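Local coordinates for sugar ABC transporter (Sugar-binding protein) (Bacillus halodurans, PDB 4YO7) that binds myo-inositol and probably serves as the solute-binding component of an ABC transporter for sugars or related polyols, at residues Lys209-Leu223 with Asn236-Val250. Residues are numbered along the deposited sequence; the frame is centred on the assembly and turned at random.
With INS (1,2,3,4,5,6-hexahydroxy-cyclohexane), chain F.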
ATOM      1  N   LYS A 209      11.239  -2.775   5.471  1.00  8.43           N
ATOM      2  CA  LYS A 209      11.264  -2.050   4.204  1.00 11.43           C
ATOM      3  C   LYS A 209      10.282  -2.589   3.157  1.00  7.55           C
ATOM      4  O   LYS A 209      10.555  -2.527   1.967  1.00  9.42           O
ATOM      5  CB  LYS A 209      12.685  -2.059   3.637  1.00 10.41           C
ATOM      6  CG  LYS A 209      13.727  -1.514   4.614  1.00 17.78           C
ATOM      7  CD  LYS A 209      15.146  -1.626   4.061  1.00 34.44           C
ATOM      8  CE  LYS A 209      16.170  -1.115   5.060  1.00 31.59           C
ATOM      9  NZ  LYS A 209      16.456   0.322   4.895  1.00 27.95           N
ATOM     10  N   PHE A 210       9.131  -3.067   3.621  1.00  8.92           N
ATOM     11  CA  PHE A 210       8.075  -3.668   2.791  1.00  7.76           C
ATOM     12  C   PHE A 210       8.557  -4.848   1.960  1.00  8.41           C
ATOM     13  O   PHE A 210       7.864  -5.256   1.004  1.00 13.78           O
ATOM     14  CB  PHE A 210       7.434  -2.625   1.873  1.00  7.65           C
ATOM     15  CG  PHE A 210       6.436  -1.707   2.547  1.00  7.34           C
ATOM     16  CD1 PHE A 210       5.528  -2.174   3.499  1.00  9.10           C
ATOM     17  CD2 PHE A 210       6.380  -0.380   2.184  1.00  9.38           C
ATOM     18  CE1 PHE A 210       4.596  -1.340   4.055  1.00  7.95           C
ATOM     19  CE2 PHE A 210       5.453   0.457   2.755  1.00 12.56           C
ATOM     20  CZ  PHE A 210       4.565  -0.028   3.705  1.00  9.58           C
ATOM     21  N   ASP A 211       9.699  -5.435   2.346  1.00  8.47           N
ATOM     22  CA  ASP A 211      10.399  -6.430   1.530  1.00  9.05           C
ATOM     23  C   ASP A 211      10.419  -7.837   2.161  1.00 10.23           C
ATOM     24  O   ASP A 211      10.632  -7.988   3.369  1.00 10.31           O
ATOM     25  CB  ASP A 211      11.834  -5.937   1.279  1.00 10.96           C
ATOM     26  CG  ASP A 211      12.607  -6.845   0.367  1.00 17.54           C
ATOM     27  OD1 ASP A 211      12.391  -6.756  -0.853  1.00 18.13           O
ATOM     28  OD2 ASP A 211      13.421  -7.641   0.865  1.00 15.69           O
ATOM     29  N   ARG A 212      10.149  -8.858   1.354  1.00 10.66           N
ATOM     30  CA  ARG A 212      10.136 -10.247   1.840  1.00 11.42           C
ATOM     31  C   ARG A 212      11.478 -10.721   2.365  1.00 12.67           C
ATOM     32  O   ARG A 212      11.557 -11.297   3.446  1.00 11.49           O
ATOM     33  CB  ARG A 212       9.676 -11.197   0.732  1.00 13.11           C
ATOM     34  CG  ARG A 212       9.319 -12.593   1.219  1.00 11.96           C
ATOM     35  CD  ARG A 212       8.930 -13.503   0.069  1.00 18.00           C
ATOM     36  NE  ARG A 212       7.755 -13.018  -0.635  1.00 16.06           N
ATOM     37  CZ  ARG A 212       6.983 -13.769  -1.403  1.00 21.89           C
ATOM     38  NH1 ARG A 212       7.269 -15.052  -1.564  1.00 22.10           N
ATOM     39  NH2 ARG A 212       5.919 -13.237  -2.001  1.00 18.43           N
ATOM     40  N   SER A 213      12.545 -10.496   1.610  1.00 13.95           N
ATOM     41  CA  SER A 213      13.839 -11.000   2.046  1.00 13.90           C
ATOM     42  C   SER A 213      14.297 -10.255   3.310  1.00 11.81           C
ATOM     43  O   SER A 213      14.895 -10.856   4.210  1.00 14.47           O
ATOM     44  CB  SER A 213      14.877 -10.884   0.908  1.00 18.63           C
ATOM     45  OG  SER A 213      15.009  -9.532   0.511  1.00 40.76           O
ATOM     46  N   GLU A 214      14.006  -8.958   3.402  1.00 11.12           N
ATOM     47  CA  GLU A 214      14.344  -8.201   4.619  1.00 11.87           C
ATOM     48  C   GLU A 214      13.501  -8.669   5.811  1.00 14.07           C
ATOM     49  O   GLU A 214      13.982  -8.723   6.948  1.00  9.95           O
ATOM     50  CB  GLU A 214      14.161  -6.681   4.430  1.00 11.66           C
ATOM     51  CG  GLU A 214      15.308  -5.952   3.762  1.00 30.20           C
ATOM     52  CD  GLU A 214      16.620  -6.154   4.497  1.00 32.31           C
ATOM     53  OE1 GLU A 214      16.797  -5.602   5.607  1.00 32.68           O
ATOM     54  OE2 GLU A 214      17.459  -6.902   3.980  1.00 42.78           O
ATOM     55  N   GLY A 215      12.228  -8.986   5.566  1.00 10.63           N
ATOM     56  CA  GLY A 215      11.387  -9.565   6.596  1.00 12.78           C
ATOM     57  C   GLY A 215      11.969 -10.863   7.137  1.00 12.94           C
ATOM     58  O   GLY A 215      11.940 -11.101   8.340  1.00 12.13           O
HETATM   59  N   MSE A 216      12.520 -11.688   6.252  1.00 10.95           N
HETATM   60  CA  MSE A 216      13.128 -12.945   6.694  1.00 11.71           C
HETATM   61  C   MSE A 216      14.343 -12.665   7.591  1.00 14.12           C
HETATM   62  O   MSE A 216      14.503 -13.304   8.633  1.00 13.67           O
HETATM   63  CB  MSE A 216      13.531 -13.812   5.511  1.00 12.44           C
HETATM   64  CG  MSE A 216      14.065 -15.136   5.957  1.00 13.77           C
HETATM   65 SE   MSE A 216      14.456 -16.189   4.357  1.00 37.14          SE
HETATM   66  CE  MSE A 216      16.144 -15.304   3.893  1.00 45.38           C
ATOM     67  N   ARG A 217      15.174 -11.697   7.193  1.00 11.41           N
ATOM     68  CA  ARG A 217      16.400 -11.394   7.916  1.00 11.51           C
ATOM     69  C   ARG A 217      16.062 -10.806   9.262  1.00 11.05           C
ATOM     70  O   ARG A 217      16.622 -11.208  10.268  1.00 13.63           O
ATOM     71  CB  ARG A 217      17.304 -10.439   7.125  1.00 15.82           C
ATOM     72  CG  ARG A 217      18.596 -10.085   7.859  1.00 26.62           C
ATOM     73  CD  ARG A 217      19.591  -9.349   6.962  1.00 63.07           C
ATOM     74  NE  ARG A 217      19.128  -8.002   6.625  1.00 66.31           N
ATOM     75  CZ  ARG A 217      19.440  -6.896   7.299  1.00 59.51           C
ATOM     76  NH1 ARG A 217      20.243  -6.944   8.360  1.00 55.37           N
ATOM     77  NH2 ARG A 217      18.953  -5.728   6.905  1.00 57.22           N
ATOM     78  N   LEU A 218      15.098  -9.893   9.296  1.00 11.35           N
ATOM     79  CA  LEU A 218      14.699  -9.284  10.536  1.00  9.98           C
ATOM     80  C   LEU A 218      14.152 -10.339  11.489  1.00 10.38           C
ATOM     81  O   LEU A 218      14.519 -10.377  12.661  1.00 11.14           O
ATOM     82  CB  LEU A 218      13.667  -8.182  10.287  1.00 11.36           C
ATOM     83  CG  LEU A 218      13.108  -7.457  11.508  1.00  9.71           C
ATOM     84  CD1 LEU A 218      14.250  -6.935  12.400  1.00 11.67           C
ATOM     85  CD2 LEU A 218      12.150  -6.332  11.068  1.00 10.66           C
HETATM   86  N   MSE A 219      13.261 -11.200  10.996  1.00 11.54           N
HETATM   87  CA  MSE A 219      12.720 -12.266  11.837  1.00 11.11           C
HETATM   88  C   MSE A 219      13.836 -13.157  12.398  1.00 11.83           C
HETATM   89  O   MSE A 219      13.800 -13.542  13.568  1.00 13.68           O
HETATM   90  CB  MSE A 219      11.738 -13.123  11.070  1.00 11.41           C
HETATM   91  CG  MSE A 219      10.998 -14.130  11.903  1.00 13.58           C
HETATM   92 SE   MSE A 219       9.665 -13.273  13.008  1.00 23.23          SE
HETATM   93  CE  MSE A 219      10.421 -13.666  14.725  1.00 14.33           C
ATOM     94  N   GLU A 220      14.810 -13.498  11.556  1.00 12.20           N
ATOM     95  CA  GLU A 220      15.950 -14.298  11.981  1.00 13.77           C
ATOM     96  C   GLU A 220      16.672 -13.635  13.153  1.00 15.16           C
ATOM     97  O   GLU A 220      17.011 -14.306  14.141  1.00 16.83           O
ATOM     98  CB  GLU A 220      16.924 -14.509  10.821  1.00 19.25           C
ATOM     99  CG  GLU A 220      16.484 -15.567   9.810  1.00 28.46           C
ATOM    100  CD  GLU A 220      17.357 -15.611   8.549  1.00 34.72           C
ATOM    101  OE1 GLU A 220      18.302 -14.804   8.420  1.00 36.21           O
ATOM    102  OE2 GLU A 220      17.095 -16.464   7.682  1.00 36.92           O
ATOM    103  N   ASN A 221      16.922 -12.333  13.034  1.00 13.05           N
ATOM    104  CA  ASN A 221      17.610 -11.589  14.079  1.00 13.66           C
ATOM    105  C   ASN A 221      16.778 -11.542  15.354  1.00 14.36           C
ATOM    106  O   ASN A 221      17.295 -11.698  16.462  1.00 15.60           O
ATOM    107  CB  ASN A 221      17.954 -10.184  13.578  1.00 11.97           C
ATOM    108  CG  ASN A 221      19.037 -10.208  12.511  1.00 13.39           C
ATOM    109  OD1 ASN A 221      19.743 -11.207  12.365  1.00 16.76           O
ATOM    110  ND2 ASN A 221      19.191  -9.122  11.781  1.00 14.04           N
ATOM    111  N   TRP A 222      15.477 -11.357  15.200  1.00 11.86           N
ATOM    112  CA  TRP A 222      14.598 -11.340  16.344  1.00 12.90           C
ATOM    113  C   TRP A 222      14.592 -12.678  17.071  1.00 14.63           C
ATOM    114  O   TRP A 222      14.585 -12.717  18.300  1.00 18.29           O
ATOM    115  CB  TRP A 222      13.200 -10.991  15.897  1.00 12.56           C
ATOM    116  CG  TRP A 222      12.964  -9.515  15.677  1.00 10.48           C
ATOM    117  CD1 TRP A 222      13.791  -8.466  16.019  1.00 11.48           C
ATOM    118  CD2 TRP A 222      11.795  -8.929  15.102  1.00  9.70           C
ATOM    119  NE1 TRP A 222      13.189  -7.268  15.690  1.00 10.58           N
ATOM    120  CE2 TRP A 222      11.966  -7.530  15.125  1.00 12.01           C
ATOM    121  CE3 TRP A 222      10.620  -9.454  14.568  1.00 11.63           C
ATOM    122  CZ2 TRP A 222      10.998  -6.658  14.643  1.00 11.04           C
ATOM    123  CZ3 TRP A 222       9.671  -8.590  14.092  1.00  9.22           C
ATOM    124  CH2 TRP A 222       9.860  -7.215  14.127  1.00  8.71           C
ATOM    125  N   LEU A 223      14.585 -13.762  16.305  1.00 14.20           N
ATOM    126  CA  LEU A 223      14.630 -15.101  16.864  1.00 15.93           C
ATOM    127  C   LEU A 223      15.927 -15.306  17.638  1.00 21.21           C
ATOM    128  O   LEU A 223      15.938 -15.957  18.692  1.00 21.33           O
ATOM    129  CB  LEU A 223      14.502 -16.141  15.752  1.00 16.29           C
ATOM    130  CG  LEU A 223      13.094 -16.283  15.170  1.00 19.09           C
ATOM    131  CD1 LEU A 223      13.108 -17.090  13.899  1.00 23.90           C
ATOM    132  CD2 LEU A 223      12.168 -16.890  16.187  1.00 25.26           C
ATOM    133  N   ASN A 236       2.988  -4.970   5.852  1.00  8.02           N
ATOM    134  CA  ASN A 236       2.459  -5.561   4.628  1.00  8.40           C
ATOM    135  C   ASN A 236       2.705  -7.049   4.536  1.00  8.89           C
ATOM    136  O   ASN A 236       3.425  -7.641   5.343  1.00  9.93           O
ATOM    137  CB  ASN A 236       3.007  -4.849   3.363  1.00  8.28           C
ATOM    138  CG  ASN A 236       4.412  -5.288   2.941  1.00 10.97           C
ATOM    139  OD1 ASN A 236       5.195  -5.838   3.713  1.00 10.60           O
ATOM    140  ND2 ASN A 236       4.742  -4.991   1.674  1.00  8.92           N
ATOM    141  N   ASP A 237       2.073  -7.649   3.547  1.00  9.35           N
ATOM    142  CA  ASP A 237       2.133  -9.093   3.382  1.00  9.97           C
ATOM    143  C   ASP A 237       3.519  -9.597   3.021  1.00 12.28           C
ATOM    144  O   ASP A 237       3.915 -10.672   3.486  1.00 11.50           O
ATOM    145  CB  ASP A 237       1.141  -9.559   2.295  1.00 13.08           C
ATOM    146  CG  ASP A 237      -0.305  -9.550   2.759  1.00 11.07           C
ATOM    147  OD1 ASP A 237      -0.560  -9.660   3.986  1.00 14.52           O
ATOM    148  OD2 ASP A 237      -1.207  -9.474   1.885  1.00 16.15           O
ATOM    149  N   GLU A 238       4.265  -8.850   2.209  1.00 10.81           N
ATOM    150  CA  GLU A 238       5.591  -9.324   1.823  1.00 11.76           C
ATOM    151  C   GLU A 238       6.468  -9.554   3.053  1.00 10.72           C
ATOM    152  O   GLU A 238       7.138 -10.579   3.155  1.00 10.36           O
ATOM    153  CB  GLU A 238       6.273  -8.353   0.863  1.00 13.01           C
ATOM    154  CG  GLU A 238       5.763  -8.463  -0.552  1.00 10.24           C
ATOM    155  CD  GLU A 238       6.006  -9.866  -1.156  1.00 14.87           C
ATOM    156  OE1 GLU A 238       7.178 -10.220  -1.370  1.00 15.62           O
ATOM    157  OE2 GLU A 238       5.031 -10.617  -1.405  1.00 18.76           O
HETATM  158  N   MSE A 239       6.462  -8.618   3.999  1.00 10.16           N
HETATM  159  CA  MSE A 239       7.283  -8.810   5.200  1.00 11.17           C
HETATM  160  C   MSE A 239       6.808  -9.995   6.027  1.00 11.19           C
HETATM  161  O   MSE A 239       7.634 -10.774   6.532  1.00 10.99           O
HETATM  162  CB  MSE A 239       7.318  -7.540   6.048  1.00  8.61           C
HETATM  163  CG  MSE A 239       8.107  -6.451   5.353  1.00  9.14           C
HETATM  164 SE   MSE A 239       8.223  -4.830   6.419  1.00 16.90          SE
HETATM  165  CE  MSE A 239       6.344  -4.419   6.672  1.00  9.36           C
ATOM    166  N   ALA A 240       5.489 -10.151   6.139  1.00 10.93           N
ATOM    167  CA  ALA A 240       4.909 -11.269   6.883  1.00 10.48           C
ATOM    168  C   ALA A 240       5.324 -12.587   6.265  1.00 12.95           C
ATOM    169  O   ALA A 240       5.648 -13.527   6.977  1.00 12.28           O
ATOM    170  CB  ALA A 240       3.393 -11.150   6.935  1.00 10.65           C
ATOM    171  N   LEU A 241       5.356 -12.640   4.937  1.00 11.92           N
ATOM    172  CA  LEU A 241       5.752 -13.863   4.233  1.00 13.73           C
ATOM    173  C   LEU A 241       7.226 -14.181   4.479  1.00 12.43           C
ATOM    174  O   LEU A 241       7.622 -15.349   4.605  1.00 13.87           O
ATOM    175  CB  LEU A 241       5.472 -13.722   2.736  1.00 12.53           C
ATOM    176  CG  LEU A 241       3.980 -13.698   2.373  1.00 12.34           C
ATOM    177  CD1 LEU A 241       3.781 -13.414   0.883  1.00 18.62           C
ATOM    178  CD2 LEU A 241       3.235 -14.985   2.747  1.00 17.27           C
ATOM    179  N   GLY A 242       8.050 -13.142   4.568  1.00 12.09           N
ATOM    180  CA  GLY A 242       9.439 -13.324   4.947  1.00 13.40           C
ATOM    181  C   GLY A 242       9.588 -13.850   6.366  1.00 12.47           C
ATOM    182  O   GLY A 242      10.394 -14.734   6.633  1.00 12.96           O
ATOM    183  N   ALA A 243       8.800 -13.314   7.291  1.00 14.12           N
ATOM    184  CA  ALA A 243       8.855 -13.793   8.668  1.00 13.88           C
ATOM    185  C   ALA A 243       8.460 -15.260   8.761  1.00 13.19           C
ATOM    186  O   ALA A 243       9.063 -16.041   9.510  1.00 16.12           O
ATOM    187  CB  ALA A 243       7.973 -12.970   9.528  1.00 11.05           C
ATOM    188  N   ILE A 244       7.460 -15.635   7.983  1.00 12.67           N
ATOM    189  CA  ILE A 244       7.004 -17.020   7.930  1.00 13.60           C
ATOM    190  C   ILE A 244       8.133 -17.947   7.492  1.00 17.56           C
ATOM    191  O   ILE A 244       8.327 -19.007   8.086  1.00 16.97           O
ATOM    192  CB  ILE A 244       5.773 -17.153   6.977  1.00 15.09           C
ATOM    193  CG1 ILE A 244       4.531 -16.596   7.678  1.00 14.78           C
ATOM    194  CG2 ILE A 244       5.550 -18.606   6.535  1.00 17.41           C
ATOM    195  CD1 ILE A 244       3.373 -16.278   6.780  1.00 15.32           C
ATOM    196  N   LEU A 245       8.882 -17.554   6.463  1.00 17.19           N
ATOM    197  CA  LEU A 245      10.012 -18.362   6.012  1.00 17.74           C
ATOM    198  C   LEU A 245      11.014 -18.579   7.135  1.00 21.68           C
ATOM    199  O   LEU A 245      11.570 -19.677   7.291  1.00 19.28           O
ATOM    200  CB  LEU A 245      10.705 -17.709   4.825  1.00 17.73           C
ATOM    201  CG  LEU A 245       9.935 -17.670   3.507  1.00 23.37           C
ATOM    202  CD1 LEU A 245      10.628 -16.781   2.499  1.00 22.25           C
ATOM    203  CD2 LEU A 245       9.782 -19.071   2.962  1.00 26.86           C
ATOM    204  N   ALA A 246      11.266 -17.538   7.919  1.00 16.52           N
ATOM    205  CA  ALA A 246      12.221 -17.666   9.004  1.00 18.31           C
ATOM    206  C   ALA A 246      11.669 -18.538  10.129  1.00 16.18           C
ATOM    207  O   ALA A 246      12.394 -19.355  10.700  1.00 16.76           O
ATOM    208  CB  ALA A 246      12.607 -16.301   9.531  1.00 17.95           C
ATOM    209  N   LEU A 247      10.401 -18.343  10.464  1.00 16.20           N
ATOM    210  CA  LEU A 247       9.770 -19.118  11.525  1.00 15.53           C
ATOM    211  C   LEU A 247       9.716 -20.585  11.104  1.00 20.59           C
ATOM    212  O   LEU A 247      10.026 -21.473  11.896  1.00 20.99           O
ATOM    213  CB  LEU A 247       8.370 -18.586  11.833  1.00 15.77           C
ATOM    214  CG  LEU A 247       8.303 -17.228  12.556  1.00 16.05           C
ATOM    215  CD1 LEU A 247       6.952 -16.556  12.327  1.00 13.83           C
ATOM    216  CD2 LEU A 247       8.623 -17.454  14.043  1.00 21.41           C
ATOM    217  N   GLU A 248       9.362 -20.839   9.849  1.00 18.01           N
ATOM    218  CA  GLU A 248       9.294 -22.221   9.342  1.00 23.32           C
ATOM    219  C   GLU A 248      10.612 -22.926   9.494  1.00 27.00           C
ATOM    220  O   GLU A 248      10.659 -24.117   9.819  1.00 26.69           O
ATOM    221  CB  GLU A 248       8.915 -22.260   7.865  1.00 23.75           C
ATOM    222  CG  GLU A 248       7.449 -22.366   7.605  1.00 35.03           C
ATOM    223  CD  GLU A 248       7.140 -22.431   6.120  1.00 38.15           C
ATOM    224  OE1 GLU A 248       7.947 -21.907   5.320  1.00 40.64           O
ATOM    225  OE2 GLU A 248       6.099 -23.010   5.760  1.00 42.60           O
ATOM    226  N   ALA A 249      11.685 -22.186   9.242  1.00 22.65           N
ATOM    227  CA  ALA A 249      13.025 -22.753   9.222  1.00 27.78           C
ATOM    228  C   ALA A 249      13.480 -23.301  10.568  1.00 31.86           C
ATOM    229  O   ALA A 249      14.326 -24.198  10.607  1.00 31.42           O
ATOM    230  CB  ALA A 249      14.014 -21.717   8.738  1.00 27.46           C
ATOM    231  N   VAL A 250      12.935 -22.771  11.662  1.00 30.63           N
ATOM    232  CA  VAL A 250      13.289 -23.233  13.005  1.00 30.08           C
ATOM    233  C   VAL A 250      12.120 -23.931  13.702  1.00 30.63           C
ATOM    234  O   VAL A 250      12.149 -24.138  14.910  1.00 37.05           O
ATOM    235  CB  VAL A 250      13.782 -22.069  13.908  1.00 27.22           C
ATOM    236  CG1 VAL A 250      15.070 -21.485  13.366  1.00 30.55           C
ATOM    237  CG2 VAL A 250      12.711 -20.973  14.074  1.00 25.32           C
TER
HETATM  238  C1  INS F 405       3.511  -0.164  -1.040  1.00  7.14           C
HETATM  239  C2  INS F 405       3.498  -1.689  -1.028  1.00  7.73           C
HETATM  240  C3  INS F 405       2.664  -2.165   0.161  1.00  7.59           C
HETATM  241  C4  INS F 405       1.226  -1.640   0.078  1.00  7.38           C
HETATM  242  C5  INS F 405       1.253  -0.099   0.017  1.00  6.72           C
HETATM  243  C6  INS F 405       2.093   0.364  -1.165  1.00  7.07           C
HETATM  244  O1  INS F 405       4.278   0.331  -2.173  1.00  8.46           O
HETATM  245  O2  INS F 405       2.897  -2.128  -2.244  1.00  9.50           O
HETATM  246  O3  INS F 405       2.689  -3.623   0.127  1.00  9.03           O
HETATM  247  O4  INS F 405       0.504  -2.014   1.261  1.00  7.59           O
HETATM  248  O5  INS F 405      -0.094   0.367  -0.179  1.00  6.97           O
HETATM  249  O6  INS F 405       2.144   1.844  -1.131  1.00  7.20           O
HETATM  250  O   HOH W   1       9.222  -8.486  -1.424  1.00 12.45           O
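At the myo-inositol pocket, F210 and N236 meet at the N-terminal ends of two neighbouring helices, 212-223 and 237-249. The N236 amide is committed on both sides: ND2 donates to O3 of the inositol (2.9 Å, N-H...O 173°) and to F210 O (3.2 Å), while OD1 caps its own helix by accepting from M239 N. The F210 ring, 50° from the amide plane, sets CD1 3.4 Å from N236 CG and lies with one face over C3 of the ligand. F210 O thus helps fix the amide that binds the ligand, while the ring of the same residue faces the ligand directly; D262, R134 and R186 are among the residues that complete the polyol's hydrogen bonding.

Beside the pocket, R212 grips E238 side-on: NE donates to OE1 from above the carboxylate plane, and NH2 reaches the syn lone pair of OE2 at 2.8 Å. CG of R212 stands anti to the backbone N, and a bend at chi3 turns the guanidinium onto E238, one face resting on L241 CD1. A water joins R212 N to E238 OE1. A leucine in place of R212 would probably leave the E238 carboxylate without its charged mate, and freer to turn.

Further along, the axes close to 6.6 Å at a crossing angle of -46°. Glycines permit this: a CB on G242 would clash with R212 O, and one on G215 with M239 O. G242 CA instead makes a CA-H...O contact to R212 O (3.3 Å). Beyond, M219 CG packs on A246 CB (3.6 Å), and L223 meets V250 tip to tip. The two helices are the crossovers of successive beta-alpha-beta units, sharing strand 231-234 and packed on one side of the parallel sheet in the Rossmann-like lobe of periplasmic binding proteins.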